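Mitochondrial enolase superfamily member 1 (Homo sapiens, PDB 4A35) catalyses the magnesium-dependent dehydration of L-fuconate to 2-keto-3-deoxy-L-fuconate, a step in the breakdown of L-fucose. Local coordinates at residues A190-C195 against A210-D215. Residues are numbered along the deposited sequence; the frame is centred on the assembly and turned at random. Where two conformers were deposited one is given.
Sequences AYTTSC and AQALKD
Two side chains of segment 190-195, Thr192 and Cys195, converge on the methyl group of Ala212, a small residue that lets helix 202-214 lie near the strand without a bulky group between them. From the CB of Thr192, which points toward the helix, the side chain divides. CG2 reaches for the helix and stops 4.4 Å from Ala212 CB, a loose apolar touch. OG1 turns back to its own chain and accepts the backbone N-H of Ser194 at 3.1 Å, nearly straight at 164°. This is an ST turn, made just where strand 188-192 ends, and threonine suits it by offering a methyl to the core and an oxygen to the turn. In the barrel of this enolase-superfamily domain, strand 188-192 leads by way of helix 202-214 to strand 219-223, a right-handed beta-alpha-beta crossover; Thr192 pairs through its backbone with Arg219 and Lys221, and Phe220 packs against both Thr192 and Ala212. Beyond the turn, Cys195 carries SG anti to its carbonyl carbon (chi1 -53°), directed at the helix and 4.2 Å from Ala212 CB. The sulfur, apolar enough for a buried place, belongs to a residue that also packs on Leu205, Leu208 and Cys209. Farther round the helix, on its exposed side, Gln211 NE2 donates to Asp215 OD1 at 2.7 Å, one turn on.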
loop_
_atom_site.group_PDB
_atom_site.type_symbol
_atom_site.label_atom_id
_atom_site.label_comp_id
_atom_site.label_asym_id
_atom_site.label_seq_id
_atom_site.Cartn_x
_atom_site.Cartn_y
_atom_site.Cartn_z
ATOM N N ALA A 190 1.603 -19.042 -23.776
ATOM C CA ALA A 190 0.577 -18.648 -22.796
ATOM C C ALA A 190 -0.087 -19.842 -22.106
ATOM O O ALA A 190 0.045 -20.990 -22.518
ATOM C CB ALA A 190 -0.514 -17.813 -23.493
ATOM N N TYR A 191 -0.774 -19.550 -21.000
ATOM C CA TYR A 191 -1.637 -20.514 -20.326
ATOM C C TYR A 191 -2.989 -19.865 -20.243
ATOM O O TYR A 191 -3.065 -18.611 -20.270
ATOM C CB TYR A 191 -1.105 -20.911 -18.935
ATOM C CG TYR A 191 -1.161 -19.851 -17.850
ATOM C CD1 TYR A 191 -2.269 -19.747 -17.007
ATOM C CD2 TYR A 191 -0.030 -19.096 -17.523
ATOM C CE1 TYR A 191 -2.295 -18.836 -15.951
ATOM C CE2 TYR A 191 -0.017 -18.238 -16.410
ATOM C CZ TYR A 191 -1.157 -18.109 -15.634
ATOM O OH TYR A 191 -1.183 -17.251 -14.576
ATOM N N THR A 192 -4.045 -20.681 -20.138
ATOM C CA THR A 192 -5.386 -20.162 -20.020
ATOM C C THR A 192 -5.935 -20.229 -18.545
ATOM O O THR A 192 -5.777 -21.219 -17.843
ATOM C CB THR A 192 -6.365 -20.837 -20.997
ATOM O OG1 THR A 192 -7.602 -20.149 -20.867
ATOM C CG2 THR A 192 -6.535 -22.384 -20.745
ATOM N N THR A 193 -6.649 -19.173 -18.153
ATOM C CA THR A 193 -7.328 -19.089 -16.847
ATOM C C THR A 193 -8.859 -19.246 -17.106
ATOM O O THR A 193 -9.660 -19.134 -16.184
ATOM C CB THR A 193 -6.884 -17.807 -16.130
ATOM O OG1 THR A 193 -5.479 -17.956 -15.924
ATOM C CG2 THR A 193 -7.547 -17.612 -14.702
ATOM N N SER A 194 -9.252 -19.526 -18.351
ATOM C CA SER A 194 -10.676 -19.597 -18.685
ATOM C C SER A 194 -11.446 -20.797 -18.041
ATOM O O SER A 194 -12.674 -20.748 -18.004
ATOM C CB SER A 194 -10.869 -19.566 -20.197
ATOM O OG SER A 194 -10.421 -18.309 -20.681
ATOM N N CYS A 195 -10.770 -21.828 -17.493
ATOM C CA CYS A 195 -11.466 -22.948 -16.799
ATOM C C CYS A 195 -11.288 -22.822 -15.270
ATOM O O CYS A 195 -11.633 -23.749 -14.513
ATOM C CB CYS A 195 -10.926 -24.297 -17.285
ATOM S SG CYS A 195 -10.952 -24.507 -19.090
ATOM N N ALA A 210 -12.950 -29.014 -22.465
ATOM C CA ALA A 210 -13.005 -29.608 -23.794
ATOM C C ALA A 210 -12.797 -28.551 -24.869
ATOM O O ALA A 210 -12.027 -28.784 -25.810
ATOM C CB ALA A 210 -14.345 -30.325 -23.996
ATOM N N GLN A 211 -13.439 -27.380 -24.722
ATOM C CA GLN A 211 -13.300 -26.306 -25.720
ATOM C C GLN A 211 -11.840 -25.775 -25.744
ATOM O O GLN A 211 -11.232 -25.673 -26.820
ATOM C CB GLN A 211 -14.309 -25.175 -25.463
ATOM C CG GLN A 211 -14.281 -24.068 -26.515
ATOM C CD GLN A 211 -14.743 -24.544 -27.881
ATOM O OE1 GLN A 211 -15.869 -25.032 -28.053
ATOM N NE2 GLN A 211 -13.881 -24.408 -28.886
ATOM N N ALA A 212 -11.252 -25.515 -24.561
ATOM C CA ALA A 212 -9.857 -25.055 -24.467
ATOM C C ALA A 212 -8.909 -26.093 -25.103
ATOM O O ALA A 212 -8.062 -25.729 -25.920
ATOM C CB ALA A 212 -9.486 -24.824 -23.002
ATOM N N LEU A 213 -9.093 -27.398 -24.768
ATOM C CA LEU A 213 -8.230 -28.450 -25.344
ATOM C C LEU A 213 -8.340 -28.477 -26.894
ATOM O O LEU A 213 -7.318 -28.537 -27.598
ATOM C CB LEU A 213 -8.581 -29.816 -24.755
ATOM C CG LEU A 213 -8.171 -30.033 -23.295
ATOM C CD1 LEU A 213 -8.898 -31.230 -22.706
ATOM C CD2 LEU A 213 -6.618 -30.114 -23.126
ATOM N N LYS A 214 -9.586 -28.381 -27.405
ATOM C CA LYS A 214 -9.890 -28.343 -28.849
ATOM C C LYS A 214 -9.191 -27.117 -29.509
ATOM O O LYS A 214 -8.559 -27.275 -30.567
ATOM C CB LYS A 214 -11.421 -28.309 -29.032
ATOM C CG LYS A 214 -11.927 -28.223 -30.461
ATOM C CD LYS A 214 -13.438 -27.947 -30.464
ATOM C CE LYS A 214 -13.991 -27.829 -31.873
ATOM N NZ LYS A 214 -15.357 -27.232 -31.892
ATOM N N ASP A 215 -9.244 -25.930 -28.845
ATOM C CA ASP A 215 -8.638 -24.676 -29.316
ATOM C C ASP A 215 -7.100 -24.658 -29.254
ATOM O O ASP A 215 -6.504 -23.660 -29.682
ATOM C CB ASP A 215 -9.194 -23.460 -28.537
ATOM C CG ASP A 215 -10.686 -23.177 -28.740
ATOM O OD1 ASP A 215 -11.307 -23.841 -29.585
ATOM O OD2 ASP A 215 -11.238 -22.341 -28.000
#